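Local structure of putative cytoplasmic protein (Salmonella enterica subsp. enterica serovar Typhimurium, 4IQN) at residues 5-8 / 9-12; 166-169 / 170-174; 26-29 / 30-33; 142-145 / 146-150; 193-196 / 197-201. The protein is of unknown function, named as a putative cytoplasmic protein and belonging to the DUF5066 family. All blocks are in the same frame, centred on the assembly; numbering follows the deposited sequence. Where two conformers were deposited one is given.

Contact 1: 5-8 / 9-12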
loop_
_atom_site.group_PDB
_atom_site.type_symbol
_atom_site.label_atom_id
_atom_site.label_comp_id
_atom_site.label_asym_id
_atom_site.label_seq_id
_atom_site.Cartn_x
_atom_site.Cartn_y
_atom_site.Cartn_z
ATOM N N ASP A 5 -11.317 7.179 19.654
ATOM C CA ASP A 5 -10.354 8.151 19.137
ATOM C C ASP A 5 -9.376 7.477 18.171
ATOM O O ASP A 5 -8.552 6.638 18.592
ATOM C CB ASP A 5 -9.600 8.826 20.287
ATOM C CG ASP A 5 -9.278 10.303 20.001
ATOM O OD1 ASP A 5 -9.958 10.934 19.154
ATOM O OD2 ASP A 5 -8.346 10.844 20.635
ATOM N N ILE A 6 -9.463 7.862 16.887
ATOM C CA ILE A 6 -8.736 7.181 15.806
ATOM C C ILE A 6 -7.785 8.089 15.018
ATOM O O ILE A 6 -7.449 7.838 13.812
ATOM C CB ILE A 6 -9.695 6.414 14.894
ATOM C CG1 ILE A 6 -10.935 7.242 14.582
ATOM C CG2 ILE A 6 -10.102 5.109 15.584
ATOM C CD1 ILE A 6 -10.748 8.267 13.485
ATOM N N SER A 7 -7.320 9.115 15.720
ATOM C CA SER A 7 -6.348 10.054 15.176
ATOM C C SER A 7 -5.006 9.396 14.844
ATOM O O SER A 7 -4.618 8.361 15.365
ATOM C CB SER A 7 -6.089 11.178 16.184
ATOM O OG SER A 7 -5.387 10.671 17.316
ATOM N N LEU A 8 -4.265 10.049 13.973
ATOM C CA LEU A 8 -2.930 9.606 13.693
ATOM C C LEU A 8 -2.027 9.625 14.957
ATOM O O LEU A 8 -1.224 8.711 15.186
ATOM C CB LEU A 8 -2.378 10.466 12.559
ATOM C CG LEU A 8 -1.040 10.086 12.024
ATOM C CD1 LEU A 8 -0.966 8.604 11.687
ATOM C CD2 LEU A 8 -0.794 11.001 10.822
ATOM N N THR A 9 -2.196 10.636 15.805
ATOM C CA THR A 9 -1.378 10.770 17.023
ATOM C C THR A 9 -1.593 9.564 17.921
ATOM O O THR A 9 -0.627 8.971 18.428
ATOM C CB THR A 9 -1.701 12.062 17.800
ATOM O OG1 THR A 9 -1.234 13.183 17.050
ATOM C CG2 THR A 9 -1.005 12.083 19.155
ATOM N N ASN A 10 -2.863 9.211 18.109
ATOM C CA ASN A 10 -3.219 8.048 18.892
ATOM C C ASN A 10 -2.629 6.776 18.265
ATOM O O ASN A 10 -2.081 5.917 18.974
ATOM C CB ASN A 10 -4.754 7.957 19.079
ATOM C CG ASN A 10 -5.342 9.087 19.956
ATOM O OD1 ASN A 10 -6.563 9.207 20.092
ATOM N ND2 ASN A 10 -4.494 9.910 20.544
ATOM N N LEU A 11 -2.708 6.657 16.940
ATOM C CA LEU A 11 -2.177 5.494 16.249
ATOM C C LEU A 11 -0.672 5.307 16.512
ATOM O O LEU A 11 -0.215 4.210 16.817
ATOM C CB LEU A 11 -2.471 5.542 14.759
ATOM C CG LEU A 11 -1.931 4.352 13.957
ATOM C CD1 LEU A 11 -2.407 3.020 14.533
ATOM C CD2 LEU A 11 -2.406 4.516 12.539
ATOM N N ILE A 12 0.088 6.381 16.432
ATOM C CA ILE A 12 1.510 6.277 16.652
ATOM C C ILE A 12 1.833 5.836 18.092
ATOM O O ILE A 12 2.719 5.000 18.286
ATOM C CB ILE A 12 2.234 7.576 16.279
ATOM C CG1 ILE A 12 2.066 7.885 14.764
ATOM C CG2 ILE A 12 3.693 7.463 16.648
ATOM C CD1 ILE A 12 2.774 6.921 13.841
#
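Ser7 caps the helix that begins one residue later: its OG accepts the backbone N-H of Asn10, with OG and Asn10 N 3.0 Å apart and an angle of 163° at the hydrogen. The torsion that makes this possible sets OG between the residue's own N and carbonyl carbon (chi1 69°), so the hydroxyl folds back over the first turn. The same residue opens the main-chain pattern, since Ser7 O takes the N-H of Leu11 at 3.0 Å, and Leu8 O likewise holds Ile12 N. Ser7 O is also met by the hydroxyl of Tyr171 from helix 166-174.

The close packing lies on the face turned to that helix, where Leu11 is buried and leans on Val167 and Tyr171. Within the turn, Leu8 makes looser apolar contacts: its CD1 lies 4.4 Å from Leu11 CD2 and the same distance from Ile12 CG1. Leu8 also touches Glu53, and Ile12 touches Ala57 and Leu58.

The opposite character prevails around Asp5 and Thr9, which are exposed. The side chains of Asp5 and Asn10 cross at about a right angle, but loosely defined: Asp5 is poorly ordered and Asn10 was modelled in two conformers, so the pairing of their polar ends is doubtful. The secure chemistry is therefore that of the N-cap: one serine supplies a side-chain acceptor to Asn10 N and a carbonyl to Leu11 N, satisfying two amides of the first turn, while a negative charge near this helix start would probably be favourable even though Asp5 is loosely held.

Contact 2: 166-169 / 170-174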
loop_
_atom_site.group_PDB
_atom_site.type_symbol
_atom_site.label_atom_id
_atom_site.label_comp_id
_atom_site.label_asym_id
_atom_site.label_seq_id
_atom_site.Cartn_x
_atom_site.Cartn_y
_atom_site.Cartn_z
ATOM N N LEU A 166 -4.234 3.672 5.296
ATOM C CA LEU A 166 -3.250 2.994 6.104
ATOM C C LEU A 166 -3.571 3.078 7.627
ATOM O O LEU A 166 -3.239 2.160 8.383
ATOM C CB LEU A 166 -1.841 3.564 5.818
ATOM C CG LEU A 166 -0.665 2.797 6.439
ATOM C CD1 LEU A 166 -0.647 1.350 5.987
ATOM C CD2 LEU A 166 0.644 3.501 6.100
ATOM N N VAL A 167 -4.209 4.162 8.052
ATOM C CA VAL A 167 -4.633 4.316 9.435
ATOM C C VAL A 167 -5.626 3.209 9.816
ATOM O O VAL A 167 -5.417 2.512 10.804
ATOM C CB VAL A 167 -5.230 5.704 9.713
ATOM C CG1 VAL A 167 -5.739 5.849 11.142
ATOM C CG2 VAL A 167 -4.180 6.804 9.445
ATOM N N GLU A 168 -6.660 3.028 9.029
ATOM C CA GLU A 168 -7.623 1.956 9.283
ATOM C C GLU A 168 -6.941 0.579 9.230
ATOM O O GLU A 168 -7.176 -0.272 10.092
ATOM C CB GLU A 168 -8.777 2.020 8.288
ATOM C CG GLU A 168 -9.788 0.886 8.471
ATOM C CD GLU A 168 -11.048 0.996 7.655
ATOM O OE1 GLU A 168 -11.142 1.841 6.732
ATOM O OE2 GLU A 168 -11.988 0.200 7.935
ATOM N N TYR A 169 -6.091 0.369 8.229
ATOM C CA TYR A 169 -5.372 -0.880 8.095
ATOM C C TYR A 169 -4.589 -1.188 9.376
ATOM O O TYR A 169 -4.679 -2.294 9.934
ATOM C CB TYR A 169 -4.454 -0.857 6.848
ATOM C CG TYR A 169 -3.491 -2.007 6.780
ATOM C CD1 TYR A 169 -3.885 -3.253 6.290
ATOM C CD2 TYR A 169 -2.180 -1.880 7.242
ATOM C CE1 TYR A 169 -3.022 -4.319 6.253
ATOM C CE2 TYR A 169 -1.288 -2.926 7.190
ATOM C CZ TYR A 169 -1.696 -4.162 6.700
ATOM O OH TYR A 169 -0.823 -5.235 6.672
ATOM N N LEU A 170 -3.822 -0.213 9.870
ATOM C CA LEU A 170 -2.993 -0.459 11.031
ATOM C C LEU A 170 -3.787 -0.655 12.330
ATOM O O LEU A 170 -3.399 -1.492 13.167
ATOM C CB LEU A 170 -1.944 0.647 11.199
ATOM C CG LEU A 170 -0.838 0.562 10.164
ATOM C CD1 LEU A 170 0.091 1.756 10.389
ATOM C CD2 LEU A 170 -0.037 -0.734 10.237
ATOM N N TYR A 171 -4.866 0.098 12.522
ATOM C CA TYR A 171 -5.704 -0.115 13.707
ATOM C C TYR A 171 -6.175 -1.562 13.738
ATOM O O TYR A 171 -6.227 -2.202 14.815
ATOM C CB TYR A 171 -6.904 0.840 13.734
ATOM C CG TYR A 171 -6.657 2.131 14.486
ATOM C CD1 TYR A 171 -6.687 2.176 15.885
ATOM C CD2 TYR A 171 -6.370 3.296 13.818
ATOM C CE1 TYR A 171 -6.449 3.347 16.570
ATOM C CE2 TYR A 171 -6.149 4.488 14.511
ATOM C CZ TYR A 171 -6.177 4.514 15.884
ATOM O OH TYR A 171 -5.943 5.703 16.585
ATOM N N ASN A 172 -6.523 -2.077 12.569
ATOM C CA ASN A 172 -6.973 -3.469 12.485
ATOM C C ASN A 172 -5.815 -4.444 12.798
ATOM O O ASN A 172 -5.987 -5.367 13.585
ATOM C CB ASN A 172 -7.663 -3.750 11.166
ATOM C CG ASN A 172 -9.090 -3.226 11.129
ATOM O OD1 ASN A 172 -9.378 -2.078 10.771
ATOM N ND2 ASN A 172 -9.991 -4.063 11.518
ATOM N N ILE A 173 -4.620 -4.192 12.259
ATOM C CA ILE A 173 -3.464 -5.045 12.562
ATOM C C ILE A 173 -3.211 -5.096 14.066
ATOM O O ILE A 173 -3.042 -6.165 14.636
ATOM C CB ILE A 173 -2.185 -4.578 11.821
ATOM C CG1 ILE A 173 -2.316 -4.763 10.312
ATOM C CG2 ILE A 173 -0.924 -5.237 12.368
ATOM C CD1 ILE A 173 -2.480 -6.188 9.852
ATOM N N ILE A 174 -3.219 -3.925 14.686
ATOM C CA ILE A 174 -2.877 -3.778 16.093
ATOM C C ILE A 174 -3.957 -4.281 17.058
ATOM O O ILE A 174 -3.666 -4.563 18.215
ATOM C CB ILE A 174 -2.582 -2.301 16.378
ATOM C CG1 ILE A 174 -1.229 -1.952 15.755
ATOM C CG2 ILE A 174 -2.608 -2.014 17.865
ATOM C CD1 ILE A 174 -0.907 -0.481 15.761
#
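The short helix 166-174 is a buried element of the fold, packed against helix 8-18, helix 190-207 and strand 124-128, and its i to i+4 side-chain pairs line different flanks. On one flank Ile173 lies across the ring of Tyr169. Its CG1 sits over one face, 4.0 Å from the ring centroid and 22° off the normal, displaced toward the rim; CD1 lies beside the phenol end, 3.7 Å from Tyr169 OH. The tyrosine reaches this place because its CG stands anti to the backbone N (chi1 169°), and the ring projects out from the helix where Ile173 of the next turn lies over its face. Leu170 adds to the same patch, with CD2 3.9 Å from Tyr169 CD2 and CD1 4.2 Å from Leu166 CG. The phenol oxygen of Tyr169 is hydrogen-bonded to His130 ND1, so the ring is gripped at its polar end as well as over its face.

A second flank carries Val167 and Tyr171, which lie side by side and point the same way. Here the methyl is at the ring edge and in its plane: Val167 CG1 is 3.7 Å from Tyr171 CE2. Tyr171 spans to helix 8-18, where it packs on Leu14. On a third side Glu168 runs out extended to Ser164 OG and touches Trp192 of helix 190-207.

Underneath run successive main-chain bonds, among them Tyr171 N to Val167 O at 3.0 Å and 168°, nearly straight. Four such i to i+4 bonds link the two halves, the pattern of a regular alpha helix, here packed on several sides as a core helix.

Contact 3: 26-29 / 30-33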
loop_
_atom_site.group_PDB
_atom_site.type_symbol
_atom_site.label_atom_id
_atom_site.label_comp_id
_atom_site.label_asym_id
_atom_site.label_seq_id
_atom_site.Cartn_x
_atom_site.Cartn_y
_atom_site.Cartn_z
ATOM N N PRO A 26 14.311 6.335 13.528
ATOM C CA PRO A 26 13.494 7.364 12.890
ATOM C C PRO A 26 14.242 8.057 11.790
ATOM O O PRO A 26 15.477 8.203 11.884
ATOM C CB PRO A 26 13.248 8.367 14.023
ATOM C CG PRO A 26 14.377 8.171 14.932
ATOM C CD PRO A 26 14.654 6.698 14.904
HETATM N N MSE A 27 13.499 8.484 10.768
HETATM C CA MSE A 27 14.011 9.437 9.784
HETATM C C MSE A 27 13.893 10.768 10.436
HETATM O O MSE A 27 12.978 10.976 11.234
HETATM C CB MSE A 27 13.195 9.428 8.488
HETATM C CG MSE A 27 13.621 8.232 7.681
HETATM SE SE MSE A 27 12.897 8.189 5.858
HETATM C CE MSE A 27 12.433 10.017 5.355
ATOM N N SER A 28 14.803 11.697 10.127
ATOM C CA SER A 28 14.670 13.044 10.680
ATOM C C SER A 28 13.536 13.798 9.944
ATOM O O SER A 28 13.106 13.409 8.847
ATOM C CB SER A 28 15.969 13.833 10.548
ATOM O OG SER A 28 16.273 13.992 9.174
ATOM N N ALA A 29 13.062 14.855 10.582
ATOM C CA ALA A 29 12.085 15.792 10.002
ATOM C C ALA A 29 12.515 16.298 8.634
ATOM O O ALA A 29 11.696 16.389 7.712
ATOM C CB ALA A 29 11.879 16.972 10.941
ATOM N N GLU A 30 13.794 16.657 8.527
ATOM C CA GLU A 30 14.350 17.187 7.280
ATOM C C GLU A 30 14.234 16.164 6.149
ATOM O O GLU A 30 13.729 16.490 5.081
ATOM C CB GLU A 30 15.807 17.616 7.503
ATOM C CG GLU A 30 16.393 18.528 6.460
ATOM C CD GLU A 30 17.478 19.449 7.053
ATOM O OE1 GLU A 30 17.769 19.338 8.267
ATOM O OE2 GLU A 30 18.040 20.288 6.310
ATOM N N GLU A 31 14.664 14.921 6.406
ATOM C CA GLU A 31 14.576 13.834 5.425
ATOM C C GLU A 31 13.108 13.590 5.013
ATOM O O GLU A 31 12.778 13.431 3.822
ATOM C CB GLU A 31 15.118 12.539 6.026
ATOM C CG GLU A 31 16.606 12.536 6.313
ATOM C CD GLU A 31 17.091 11.221 6.928
ATOM O OE1 GLU A 31 17.792 10.464 6.227
ATOM O OE2 GLU A 31 16.778 10.920 8.098
ATOM N N ILE A 32 12.227 13.554 6.004
ATOM C CA ILE A 32 10.809 13.304 5.753
ATOM C C ILE A 32 10.217 14.427 4.921
ATOM O O ILE A 32 9.456 14.165 4.018
ATOM C CB ILE A 32 10.051 13.059 7.066
ATOM C CG1 ILE A 32 10.556 11.740 7.647
ATOM C CG2 ILE A 32 8.569 12.944 6.827
ATOM C CD1 ILE A 32 10.230 11.529 9.094
ATOM N N SER A 33 10.636 15.664 5.169
ATOM C CA SER A 33 10.142 16.828 4.412
ATOM C C SER A 33 10.439 16.809 2.931
ATOM O O SER A 33 9.694 17.402 2.159
ATOM C CB SER A 33 10.757 18.108 4.961
ATOM O OG SER A 33 10.138 18.418 6.171
#
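The chain enters helix 29-34 from an extended loop, and the first turn is closed by Ile32 N bonding to Ser28 O at 3.0 Å and by Ser33 N bonding to Ala29 O. Ser28 and Glu31 form a capping box. Glu31 reaches back toward the N terminus with its chain extended, so that its OE2 accepts the N-H of Ser28 at 2.9 Å through the anti lone pair, with 168° at the hydrogen; in return Ser28 OG takes a weak bond from Glu31 N, 3.3 Å away. The serine hydroxyl also gives a weak bond to the same carboxylate oxygen.

Beneath the box, selenomethionine Met27 curls under the turn. The bend at its selenium (chi3 23°) brings CE to 3.4 Å from Ile32 CG1, tighter than usual, while its CB also touches that isoleucine, giving a hydrophobic staple-like contact beside the cap. Ala29 O is doubly gripped, for Ser33 OG reaches it at 3.0 Å from the face opposite to Ser33 N. Met27 packs on Leu59, and Arg63 makes a long, weak ion pair with Glu31.

The reciprocal bonds thus satisfy amides at the helix start, and the carboxylate placed there probably interacts favourably with the helix dipole.

Contact 4: 142-145 / 146-150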
loop_
_atom_site.group_PDB
_atom_site.type_symbol
_atom_site.label_atom_id
_atom_site.label_comp_id
_atom_site.label_asym_id
_atom_site.label_seq_id
_atom_site.Cartn_x
_atom_site.Cartn_y
_atom_site.Cartn_z
ATOM N N GLU A 142 -5.982 10.397 -4.796
ATOM C CA GLU A 142 -6.201 11.728 -4.224
ATOM C C GLU A 142 -6.250 11.537 -2.725
ATOM O O GLU A 142 -6.786 10.527 -2.251
ATOM C CB GLU A 142 -7.515 12.364 -4.719
ATOM C CG GLU A 142 -7.642 12.562 -6.224
ATOM C CD GLU A 142 -6.623 13.569 -6.785
ATOM O OE1 GLU A 142 -6.199 14.471 -6.023
ATOM O OE2 GLU A 142 -6.230 13.467 -7.989
ATOM N N ARG A 143 -5.662 12.470 -1.990
ATOM C CA ARG A 143 -5.769 12.456 -0.534
ATOM C C ARG A 143 -7.123 12.956 -0.038
ATOM O O ARG A 143 -7.757 13.816 -0.630
ATOM C CB ARG A 143 -4.643 13.267 0.086
ATOM C CG ARG A 143 -3.290 12.719 -0.305
ATOM C CD ARG A 143 -2.159 13.146 0.617
ATOM N NE ARG A 143 -2.121 14.582 0.807
ATOM C CZ ARG A 143 -1.459 15.181 1.794
ATOM N NH1 ARG A 143 -0.746 14.477 2.711
ATOM N NH2 ARG A 143 -1.514 16.492 1.873
ATOM N N ASP A 144 -7.559 12.395 1.076
ATOM C CA ASP A 144 -8.800 12.741 1.679
ATOM C C ASP A 144 -8.621 13.835 2.717
ATOM O O ASP A 144 -7.569 14.450 2.802
ATOM C CB ASP A 144 -9.433 11.467 2.295
ATOM C CG ASP A 144 -8.645 10.903 3.467
ATOM O OD1 ASP A 144 -7.745 11.592 4.073
ATOM O OD2 ASP A 144 -8.924 9.729 3.779
ATOM N N ALA A 145 -9.662 14.111 3.495
ATOM C CA ALA A 145 -9.651 15.207 4.471
ATOM C C ALA A 145 -8.595 15.052 5.551
ATOM O O ALA A 145 -8.214 16.037 6.153
ATOM C CB ALA A 145 -11.021 15.345 5.134
ATOM N N ASN A 146 -8.172 13.830 5.828
ATOM C CA ASN A 146 -7.107 13.526 6.797
ATOM C C ASN A 146 -5.745 13.372 6.153
ATOM O O ASN A 146 -4.780 12.969 6.813
ATOM C CB ASN A 146 -7.385 12.213 7.528
ATOM C CG ASN A 146 -8.693 12.206 8.257
ATOM O OD1 ASN A 146 -9.465 11.224 8.196
ATOM N ND2 ASN A 146 -8.948 13.242 8.969
ATOM N N GLY A 147 -5.641 13.654 4.860
ATOM C CA GLY A 147 -4.362 13.499 4.170
ATOM C C GLY A 147 -3.965 12.067 3.863
ATOM O O GLY A 147 -2.786 11.759 3.808
ATOM N N GLU A 148 -4.954 11.184 3.692
ATOM C CA GLU A 148 -4.711 9.779 3.429
ATOM C C GLU A 148 -5.147 9.371 2.036
ATOM O O GLU A 148 -6.060 9.950 1.480
ATOM C CB GLU A 148 -5.448 8.900 4.456
ATOM C CG GLU A 148 -4.942 9.137 5.866
ATOM C CD GLU A 148 -3.464 8.719 6.078
ATOM O OE1 GLU A 148 -3.003 7.715 5.445
ATOM O OE2 GLU A 148 -2.772 9.395 6.902
ATOM N N TYR A 149 -4.490 8.345 1.509
ATOM C CA TYR A 149 -4.903 7.673 0.294
ATOM C C TYR A 149 -5.613 6.354 0.653
ATOM O O TYR A 149 -5.428 5.815 1.738
ATOM C CB TYR A 149 -3.721 7.320 -0.572
ATOM C CG TYR A 149 -3.001 8.497 -1.159
ATOM C CD1 TYR A 149 -3.565 9.239 -2.162
ATOM C CD2 TYR A 149 -1.724 8.844 -0.693
ATOM C CE1 TYR A 149 -2.850 10.308 -2.729
ATOM C CE2 TYR A 149 -1.038 9.924 -1.218
ATOM C CZ TYR A 149 -1.620 10.650 -2.239
ATOM O OH TYR A 149 -0.989 11.713 -2.811
ATOM N N PRO A 150 -6.361 5.791 -0.294
ATOM C CA PRO A 150 -6.967 4.474 0.011
ATOM C C PRO A 150 -5.944 3.343 0.072
ATOM O O PRO A 150 -4.807 3.481 -0.400
ATOM C CB PRO A 150 -7.908 4.230 -1.167
ATOM C CG PRO A 150 -7.984 5.499 -1.918
ATOM C CD PRO A 150 -6.735 6.268 -1.626
HETATM O O HOH W 1 -8.923 9.023 6.304
#
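The Tyr149 ring carries Arg143 on one face: CG of the arginine stands 3.6 Å from the ring centroid, 24° off the normal and displaced toward the rim, a CH-pi contact. At the ring edge, in its plane, lies Glu142 N. Farther along, the guanidinium of Arg143 has Gly147 CA over one of its own faces, and its plane is 46° from that of the tyrosine. The bend at chi3 (-52°) turns the charged end away from the ring and back over the glycine, where NH1 forms a salt bridge with Glu53.

Asp144 organises the tip. Its OD1 accepts Glu148 N at 2.8 Å, from above the carboxylate plane, and takes a weaker bond from Asn146 N at 2.9 Å. A water bridges the other oxygen, 2.6 Å from Asp144 OD2, to Asn146 OD1. The main chain closes a type I turn with Gly147 N to Asp144 O, and Asp144 N returns to Glu148 O, each at 2.9 Å. Gly147, the last residue of the turn, has positive phi.

The loop is the hairpin connection between antiparallel strands 135-140 and 151-155. Tyr149 rests on Ile138 and Ile140 of the first strand and hydrogen-bonds to Glu50 O, Glu148 reaches Ser54, and on another side Asp144 and Pro150 pack against helix 190-207.

Contact 5: 193-196 / 197-201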
loop_
_atom_site.group_PDB
_atom_site.type_symbol
_atom_site.label_atom_id
_atom_site.label_comp_id
_atom_site.label_asym_id
_atom_site.label_seq_id
_atom_site.Cartn_x
_atom_site.Cartn_y
_atom_site.Cartn_z
ATOM N N LYS A 193 -16.298 3.800 6.813
ATOM C CA LYS A 193 -17.164 3.315 5.730
ATOM C C LYS A 193 -17.495 4.439 4.740
ATOM O O LYS A 193 -17.487 4.226 3.517
ATOM C CB LYS A 193 -18.454 2.592 6.260
ATOM C CG LYS A 193 -18.934 1.456 5.290
ATOM C CD LYS A 193 -18.276 0.075 5.597
ATOM C CE LYS A 193 -17.949 -0.878 4.413
ATOM N NZ LYS A 193 -19.004 -1.319 3.416
ATOM N N ALA A 194 -17.775 5.615 5.260
ATOM C CA ALA A 194 -18.114 6.790 4.443
ATOM C C ALA A 194 -16.943 7.173 3.536
ATOM O O ALA A 194 -17.158 7.504 2.387
ATOM C CB ALA A 194 -18.482 7.957 5.304
ATOM N N GLN A 195 -15.721 7.115 4.053
ATOM C CA GLN A 195 -14.556 7.424 3.217
ATOM C C GLN A 195 -14.315 6.328 2.165
ATOM O O GLN A 195 -13.970 6.630 1.009
ATOM C CB GLN A 195 -13.322 7.683 4.059
ATOM C CG GLN A 195 -12.144 8.175 3.264
ATOM C CD GLN A 195 -12.411 9.562 2.695
ATOM O OE1 GLN A 195 -12.738 10.481 3.436
ATOM N NE2 GLN A 195 -12.295 9.712 1.387
ATOM N N GLN A 196 -14.500 5.065 2.532
ATOM C CA GLN A 196 -14.395 3.988 1.576
ATOM C C GLN A 196 -15.371 4.164 0.428
ATOM O O GLN A 196 -15.015 3.984 -0.731
ATOM C CB GLN A 196 -14.633 2.620 2.235
ATOM C CG GLN A 196 -13.542 2.125 3.153
ATOM C CD GLN A 196 -14.007 0.911 3.929
ATOM O OE1 GLN A 196 -14.980 0.967 4.662
ATOM N NE2 GLN A 196 -13.388 -0.165 3.712
ATOM N N LYS A 197 -16.614 4.477 0.760
ATOM C CA LYS A 197 -17.632 4.754 -0.273
ATOM C C LYS A 197 -17.207 5.922 -1.195
ATOM O O LYS A 197 -17.307 5.812 -2.413
ATOM C CB LYS A 197 -18.985 5.007 0.353
ATOM C CG LYS A 197 -20.163 5.041 -0.605
ATOM C CD LYS A 197 -21.442 4.969 0.222
ATOM C CE LYS A 197 -22.733 5.131 -0.568
ATOM N NZ LYS A 197 -23.808 5.684 0.320
HETATM N N MSE A 198 -16.708 7.009 -0.614
HETATM C CA MSE A 198 -16.196 8.151 -1.394
HETATM C C MSE A 198 -15.062 7.733 -2.308
HETATM O O MSE A 198 -14.993 8.162 -3.477
HETATM C CB MSE A 198 -15.706 9.243 -0.442
HETATM C CG MSE A 198 -16.804 10.166 0.125
HETATM SE SE MSE A 198 -16.034 11.772 1.042
HETATM C CE MSE A 198 -15.112 12.421 -0.588
ATOM N N ASN A 199 -14.151 6.924 -1.780
ATOM C CA ASN A 199 -12.932 6.513 -2.464
ATOM C C ASN A 199 -13.316 5.671 -3.658
ATOM O O ASN A 199 -12.811 5.872 -4.744
ATOM C CB ASN A 199 -11.993 5.728 -1.530
ATOM C CG ASN A 199 -11.312 6.595 -0.459
ATOM O OD1 ASN A 199 -11.368 7.808 -0.505
ATOM N ND2 ASN A 199 -10.656 5.960 0.508
ATOM N N GLU A 200 -14.271 4.765 -3.468
ATOM C CA GLU A 200 -14.698 3.888 -4.540
ATOM C C GLU A 200 -15.396 4.625 -5.667
ATOM O O GLU A 200 -15.170 4.315 -6.862
ATOM C CB GLU A 200 -15.545 2.757 -3.958
ATOM C CG GLU A 200 -14.663 1.792 -3.141
ATOM C CD GLU A 200 -15.464 0.790 -2.307
ATOM O OE1 GLU A 200 -16.468 0.283 -2.864
ATOM O OE2 GLU A 200 -15.094 0.526 -1.114
ATOM N N GLN A 201 -16.216 5.602 -5.321
ATOM C CA GLN A 201 -16.881 6.410 -6.335
ATOM C C GLN A 201 -15.826 7.182 -7.117
ATOM O O GLN A 201 -15.798 7.136 -8.349
ATOM C CB GLN A 201 -17.884 7.369 -5.715
ATOM C CG GLN A 201 -18.798 8.022 -6.733
ATOM C CD GLN A 201 -20.013 8.687 -6.111
ATOM O OE1 GLN A 201 -20.349 8.447 -4.950
ATOM N NE2 GLN A 201 -20.687 9.525 -6.891
#
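Residues 193-201 form regular alpha helix, in which Lys197, Met198, Asn199 and Glu200 each give their N-H to the carbonyl four residues earlier; Asn199 N to Gln195 O is 2.8 Å. Over the bond from Asn199 N a side-chain link repeats the same step. Gln195 NE2 donates to Asn199 OD1 at 2.8 Å and 166°, nearly straight. The acceptor lies almost in the amide plane of Gln195, yet the donor stands 39° above the carbonyl plane of Asn199. A turn at chi2 (67°) bends the glutamine chain toward the C-terminal end of the helix, bringing NE2 over the next turn; the asparagine keeps its CG close above Gln195 O, 3.0 Å away.

Alongside, selenomethionine Met198 sets CG 3.5 Å from Ala194 O, and Glu200 runs extended, its CG 3.3 Å from Gln196 O. Gln196 NE2 is hydrogen-bonded to Ala162 O. Asn199, buried, packs against Leu161 of strand 158-161, while Gln195 meets Ser164.

The amide pair is a bond between uncharged groups: it gives OD1 of the buried Asn199 a neutral donor and probably limits rotation of both amides.

From the N terminus, contact 1 starts helix 8-18 and contact 3 starts helix 29-34, two serine-capped beginnings whose centres lie about 20 Å apart and which do not touch. Contact 4 then closes the loop between strands 135-140 and 151-155, contact 2 makes up helix 166-174, and contact 5 belongs to helix 190-207. All five are local and in series; none nests or crosses another. In space, contact 2 is the hub: it touches contact 1 through Tyr171, contact 4 through Val167 and Glu148, and contact 5 through Glu168. Contacts 4 and 5 meet directly, joining the hairpin tip to the long helix, whereas contact 3 stands apart from the other four.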